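PDB 3H4X: phosphatidylinositol-specific phospholipase C1 from Streptomyces antibioticus, which belongs to the calcium-dependent phosphoinositide phospholipase C family and folds as a single-chain TIM-type alpha/beta barrel. Local coordinates for residues V235-Y247 and S270-L282. Residues are numbered along the deposited sequence; the frame is centred on the assembly and turned at random.
Sequences VHGAAPGDPRERY and SIDTSWYDTRHYL. With EOH (ethanol), chain N.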
loop_
_atom_site.group_PDB
_atom_site.type_symbol
_atom_site.label_atom_id
_atom_site.label_comp_id
_atom_site.label_asym_id
_atom_site.label_seq_id
_atom_site.Cartn_x
_atom_site.Cartn_y
_atom_site.Cartn_z
ATOM N N VAL A 235 -7.567 2.106 -6.928
ATOM C CA VAL A 235 -8.560 1.407 -7.736
ATOM C C VAL A 235 -8.047 -0.010 -7.963
ATOM O O VAL A 235 -7.041 -0.225 -8.641
ATOM C CB VAL A 235 -8.815 2.106 -9.075
ATOM C CG1 VAL A 235 -10.008 1.466 -9.775
ATOM C CG2 VAL A 235 -9.048 3.594 -8.853
ATOM N N HIS A 236 -8.745 -0.971 -7.377
ATOM C CA HIS A 236 -8.283 -2.348 -7.317
ATOM C C HIS A 236 -8.977 -3.177 -8.385
ATOM O O HIS A 236 -10.204 -3.164 -8.492
ATOM C CB HIS A 236 -8.576 -2.884 -5.919
ATOM C CG HIS A 236 -8.204 -4.317 -5.701
ATOM N ND1 HIS A 236 -6.943 -4.822 -5.936
ATOM C CD2 HIS A 236 -8.934 -5.341 -5.203
ATOM C CE1 HIS A 236 -6.922 -6.106 -5.617
ATOM N NE2 HIS A 236 -8.118 -6.444 -5.172
ATOM N N GLY A 237 -8.176 -3.872 -9.186
ATOM C CA GLY A 237 -8.682 -4.681 -10.287
ATOM C C GLY A 237 -8.240 -4.080 -11.606
ATOM O O GLY A 237 -8.694 -3.000 -11.986
ATOM N N ALA A 238 -7.335 -4.767 -12.296
ATOM C CA ALA A 238 -6.792 -4.278 -13.556
ATOM C C ALA A 238 -7.908 -4.101 -14.574
ATOM O O ALA A 238 -8.746 -4.990 -14.748
ATOM C CB ALA A 238 -5.750 -5.242 -14.083
ATOM N N ALA A 239 -7.909 -2.957 -15.247
ATOM C CA ALA A 239 -8.944 -2.641 -16.222
ATOM C C ALA A 239 -8.382 -1.732 -17.302
ATOM O O ALA A 239 -7.436 -0.983 -17.052
ATOM C CB ALA A 239 -10.127 -1.969 -15.538
ATOM N N PRO A 240 -8.966 -1.786 -18.510
ATOM C CA PRO A 240 -8.541 -0.914 -19.598
ATOM C C PRO A 240 -9.066 0.510 -19.429
ATOM O O PRO A 240 -9.949 0.760 -18.605
ATOM C CB PRO A 240 -9.177 -1.563 -20.830
ATOM C CG PRO A 240 -10.403 -2.201 -20.301
ATOM C CD PRO A 240 -10.025 -2.720 -18.936
ATOM N N GLY A 241 -8.516 1.434 -20.208
ATOM C CA GLY A 241 -8.943 2.824 -20.163
ATOM C C GLY A 241 -8.640 3.457 -18.819
ATOM O O GLY A 241 -7.635 3.146 -18.183
ATOM N N ASP A 242 -9.504 4.367 -18.391
ATOM C CA ASP A 242 -9.373 4.978 -17.077
ATOM C C ASP A 242 -10.241 4.173 -16.121
ATOM O O ASP A 242 -11.467 4.227 -16.207
ATOM C CB ASP A 242 -9.834 6.436 -17.124
ATOM C CG ASP A 242 -9.640 7.155 -15.808
ATOM O OD1 ASP A 242 -9.553 6.485 -14.757
ATOM O OD2 ASP A 242 -9.576 8.401 -15.822
ATOM N N PRO A 243 -9.617 3.400 -15.217
ATOM C CA PRO A 243 -10.408 2.523 -14.357
ATOM C C PRO A 243 -11.384 3.279 -13.467
ATOM O O PRO A 243 -12.340 2.694 -12.966
ATOM C CB PRO A 243 -9.345 1.821 -13.506
ATOM C CG PRO A 243 -8.100 1.881 -14.328
ATOM C CD PRO A 243 -8.168 3.207 -15.020
ATOM N N ARG A 244 -11.140 4.569 -13.264
ATOM C CA ARG A 244 -11.983 5.357 -12.376
ATOM C C ARG A 244 -13.366 5.617 -12.966
ATOM O O ARG A 244 -14.271 6.062 -12.264
ATOM C CB ARG A 244 -11.280 6.661 -12.003
ATOM C CG ARG A 244 -10.000 6.413 -11.207
ATOM C CD ARG A 244 -9.068 7.613 -11.158
ATOM N NE ARG A 244 -8.696 8.079 -12.489
ATOM C CZ ARG A 244 -7.831 9.060 -12.716
ATOM N NH1 ARG A 244 -7.222 9.659 -11.698
ATOM N NH2 ARG A 244 -7.582 9.446 -13.959
ATOM N N GLU A 245 -13.533 5.323 -14.252
ATOM C CA GLU A 245 -14.840 5.451 -14.885
ATOM C C GLU A 245 -15.842 4.456 -14.292
ATOM O O GLU A 245 -17.041 4.577 -14.532
ATOM C CB GLU A 245 -14.730 5.288 -16.402
ATOM C CG GLU A 245 -13.854 6.332 -17.088
ATOM C CD GLU A 245 -14.481 7.718 -17.155
ATOM O OE1 GLU A 245 -15.643 7.891 -16.726
ATOM O OE2 GLU A 245 -13.802 8.648 -17.645
ATOM N N ARG A 246 -15.360 3.492 -13.505
ATOM C CA ARG A 246 -16.242 2.553 -12.814
ATOM C C ARG A 246 -17.052 3.234 -11.717
ATOM O O ARG A 246 -18.073 2.706 -11.295
ATOM C CB ARG A 246 -15.442 1.404 -12.193
ATOM C CG ARG A 246 -14.695 1.785 -10.919
ATOM C CD ARG A 246 -13.964 0.602 -10.306
ATOM N NE ARG A 246 -12.984 0.036 -11.226
ATOM C CZ ARG A 246 -12.134 -0.934 -10.903
ATOM N NH1 ARG A 246 -12.154 -1.449 -9.681
ATOM N NH2 ARG A 246 -11.275 -1.388 -11.804
ATOM N N TYR A 247 -16.587 4.383 -11.238
ATOM C CA TYR A 247 -17.296 5.117 -10.193
ATOM C C TYR A 247 -18.281 6.080 -10.836
ATOM O O TYR A 247 -17.887 6.943 -11.619
ATOM C CB TYR A 247 -16.310 5.867 -9.290
ATOM C CG TYR A 247 -15.244 4.966 -8.715
ATOM C CD1 TYR A 247 -15.571 3.964 -7.810
ATOM C CD2 TYR A 247 -13.916 5.094 -9.096
ATOM C CE1 TYR A 247 -14.602 3.120 -7.293
ATOM C CE2 TYR A 247 -12.941 4.258 -8.583
ATOM C CZ TYR A 247 -13.287 3.273 -7.686
ATOM O OH TYR A 247 -12.310 2.446 -7.178
ATOM N N SER A 270 -4.578 -6.159 -23.263
ATOM C CA SER A 270 -5.854 -5.446 -23.221
ATOM C C SER A 270 -5.764 -4.059 -22.587
ATOM O O SER A 270 -6.705 -3.272 -22.682
ATOM C CB SER A 270 -6.897 -6.270 -22.469
ATOM O OG SER A 270 -6.514 -6.456 -21.119
ATOM N N ILE A 271 -4.640 -3.765 -21.946
ATOM C CA ILE A 271 -4.496 -2.535 -21.175
ATOM C C ILE A 271 -3.250 -1.764 -21.584
ATOM O O ILE A 271 -2.160 -2.323 -21.653
ATOM C CB ILE A 271 -4.431 -2.838 -19.664
ATOM C CG1 ILE A 271 -5.714 -3.544 -19.220
ATOM C CG2 ILE A 271 -4.198 -1.558 -18.869
ATOM C CD1 ILE A 271 -5.622 -4.189 -17.850
ATOM N N ASP A 272 -3.422 -0.474 -21.850
ATOM C CA ASP A 272 -2.307 0.402 -22.168
ATOM C C ASP A 272 -1.698 0.924 -20.869
ATOM O O ASP A 272 -2.165 1.911 -20.308
ATOM C CB ASP A 272 -2.784 1.573 -23.026
ATOM C CG ASP A 272 -1.679 2.564 -23.329
ATOM O OD1 ASP A 272 -0.513 2.283 -22.982
ATOM O OD2 ASP A 272 -1.977 3.623 -23.923
ATOM N N THR A 273 -0.656 0.262 -20.382
ATOM C CA THR A 273 -0.099 0.644 -19.088
ATOM C C THR A 273 0.716 1.937 -19.141
ATOM O O THR A 273 1.000 2.522 -18.103
ATOM C CB THR A 273 0.738 -0.484 -18.465
ATOM O OG1 THR A 273 1.735 -0.905 -19.399
ATOM C CG2 THR A 273 -0.145 -1.672 -18.098
ATOM N N SER A 274 1.078 2.398 -20.338
ATOM C CA SER A 274 1.818 3.656 -20.450
ATOM C C SER A 274 0.990 4.831 -19.927
ATOM O O SER A 274 1.536 5.834 -19.476
ATOM C CB SER A 274 2.267 3.914 -21.891
ATOM O OG SER A 274 1.185 4.319 -22.707
ATOM N N TRP A 275 -0.328 4.693 -19.991
ATOM C CA TRP A 275 -1.250 5.719 -19.518
ATOM C C TRP A 275 -0.932 6.126 -18.082
ATOM O O TRP A 275 -0.941 7.308 -17.744
ATOM C CB TRP A 275 -2.675 5.176 -19.619
ATOM C CG TRP A 275 -3.775 6.104 -19.209
ATOM C CD1 TRP A 275 -4.339 7.091 -19.964
ATOM C CD2 TRP A 275 -4.484 6.096 -17.962
ATOM N NE1 TRP A 275 -5.342 7.708 -19.258
ATOM C CE2 TRP A 275 -5.450 7.116 -18.027
ATOM C CE3 TRP A 275 -4.388 5.329 -16.796
ATOM C CZ2 TRP A 275 -6.315 7.391 -16.971
ATOM C CZ3 TRP A 275 -5.246 5.604 -15.752
ATOM C CH2 TRP A 275 -6.199 6.625 -15.846
ATOM N N TYR A 276 -0.642 5.136 -17.241
ATOM C CA TYR A 276 -0.350 5.383 -15.827
ATOM C C TYR A 276 0.950 6.148 -15.651
ATOM O O TYR A 276 1.055 7.045 -14.817
ATOM C CB TYR A 276 -0.274 4.063 -15.046
ATOM C CG TYR A 276 -1.552 3.279 -15.118
ATOM C CD1 TYR A 276 -2.553 3.452 -14.169
ATOM C CD2 TYR A 276 -1.778 2.389 -16.155
ATOM C CE1 TYR A 276 -3.735 2.751 -14.247
ATOM C CE2 TYR A 276 -2.958 1.684 -16.239
ATOM C CZ TYR A 276 -3.932 1.869 -15.283
ATOM O OH TYR A 276 -5.115 1.178 -15.360
ATOM N N ASP A 277 1.951 5.767 -16.433
ATOM C CA ASP A 277 3.276 6.365 -16.339
ATOM C C ASP A 277 3.236 7.824 -16.797
ATOM O O ASP A 277 3.803 8.711 -16.156
ATOM C CB ASP A 277 4.248 5.555 -17.196
ATOM C CG ASP A 277 5.690 5.693 -16.754
ATOM O OD1 ASP A 277 6.000 6.605 -15.958
ATOM O OD2 ASP A 277 6.514 4.876 -17.221
ATOM N N THR A 278 2.539 8.070 -17.900
ATOM C CA THR A 278 2.418 9.418 -18.444
ATOM C C THR A 278 1.804 10.378 -17.424
ATOM O O THR A 278 2.205 11.541 -17.327
ATOM C CB THR A 278 1.573 9.409 -19.735
ATOM O OG1 THR A 278 2.225 8.604 -20.727
ATOM C CG2 THR A 278 1.387 10.820 -20.266
ATOM N N ARG A 279 0.844 9.878 -16.654
ATOM C CA ARG A 279 0.114 10.703 -15.697
ATOM C C ARG A 279 0.712 10.688 -14.291
ATOM O O ARG A 279 0.205 11.360 -13.390
ATOM C CB ARG A 279 -1.355 10.281 -15.669
ATOM C CG ARG A 279 -2.122 10.715 -16.913
ATOM C CD ARG A 279 -3.396 9.916 -17.130
ATOM N NE ARG A 279 -4.199 10.483 -18.212
ATOM C CZ ARG A 279 -5.342 11.141 -18.034
ATOM N NH1 ARG A 279 -5.836 11.307 -16.814
ATOM N NH2 ARG A 279 -6.001 11.625 -19.080
ATOM N N HIS A 280 1.789 9.926 -14.119
ATOM C CA HIS A 280 2.495 9.818 -12.839
ATOM C C HIS A 280 1.688 9.102 -11.757
ATOM O O HIS A 280 1.925 9.293 -10.561
ATOM C CB HIS A 280 2.962 11.191 -12.348
ATOM C CG HIS A 280 3.650 11.998 -13.403
ATOM N ND1 HIS A 280 4.708 11.510 -14.140
ATOM C CD2 HIS A 280 3.420 13.251 -13.859
ATOM C CE1 HIS A 280 5.105 12.432 -14.998
ATOM N NE2 HIS A 280 4.338 13.498 -14.850
ATOM N N TYR A 281 0.739 8.270 -12.174
ATOM C CA TYR A 281 -0.015 7.461 -11.225
ATOM C C TYR A 281 0.832 6.286 -10.763
ATOM O O TYR A 281 1.661 5.775 -11.513
ATOM C CB TYR A 281 -1.291 6.917 -11.863
ATOM C CG TYR A 281 -2.245 7.959 -12.402
ATOM C CD1 TYR A 281 -2.353 9.216 -11.819
ATOM C CD2 TYR A 281 -3.072 7.663 -13.475
ATOM C CE1 TYR A 281 -3.246 10.160 -12.312
ATOM C CE2 TYR A 281 -3.964 8.589 -13.973
ATOM C CZ TYR A 281 -4.050 9.832 -13.391
ATOM O OH TYR A 281 -4.945 10.733 -13.921
ATOM N N LEU A 282 0.611 5.841 -9.531
ATOM C CA LEU A 282 1.290 4.648 -9.042
ATOM C C LEU A 282 0.542 3.409 -9.497
ATOM O O LEU A 282 -0.677 3.329 -9.360
ATOM C CB LEU A 282 1.416 4.664 -7.520
ATOM C CG LEU A 282 2.161 5.867 -6.940
ATOM C CD1 LEU A 282 2.294 5.730 -5.432
ATOM C CD2 LEU A 282 3.529 6.050 -7.586
HETATM C C1 EOH N . 6.691 9.002 -17.852
HETATM C C2 EOH N . 6.417 8.550 -19.281
HETATM O O EOH N . 5.918 10.124 -17.493
HETATM O O HOH W 1 -6.015 -0.867 -13.718
HETATM O O HOH W 2 -6.049 1.092 -17.802
HETATM O O HOH W 3 -4.800 2.447 -19.995
HETATM O O HOH W 4 -6.133 0.658 -21.740
#
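Arg244 NH2 donates to Tyr281 OH at 2.9 Å; with an N-H...O angle of 143° and the oxygen tilted from the guanidinium plane, the bond is bent. The bend at chi3 (-57°) turns the guanidinium side-on to Asp242, so that NE meets the syn lone pair of OD1 while NH2 reaches OD2. OD1 also accepts from Arg244 N, closing an Asx turn that fixes the carboxylate. That carboxylate lies 55° from the Trp275 ring plane, with Asp242 CG 3.5 Å from Trp275 CH2. On one face of the indole rests Arg279 CD, 3.5 Å above the plane; Gly241 O approaches the opposite face. Arg279 NH1 donates to Tyr281 OH in its own guanidinium plane, and Asp171, hydrogen-bonded to that hydroxyl and salt-bridged to Arg244 NH1, probably offsets the gathered positive charge. Topologically, the loop and 3-10 turn after strand 232-236 meet helix 274-278, which leads into strand 282-286; both strands pair in parallel with 258-262 in the barrel sheet. Pro243 CG meets the Tyr276 ring at its edge, 3.2 Å from OH. One water joins this hydroxyl to Ala239 N, and another links it with the carbonyls of Ala239 and Gly241. Ile271 CD1 packs 3.9 Å from Ala238 CB.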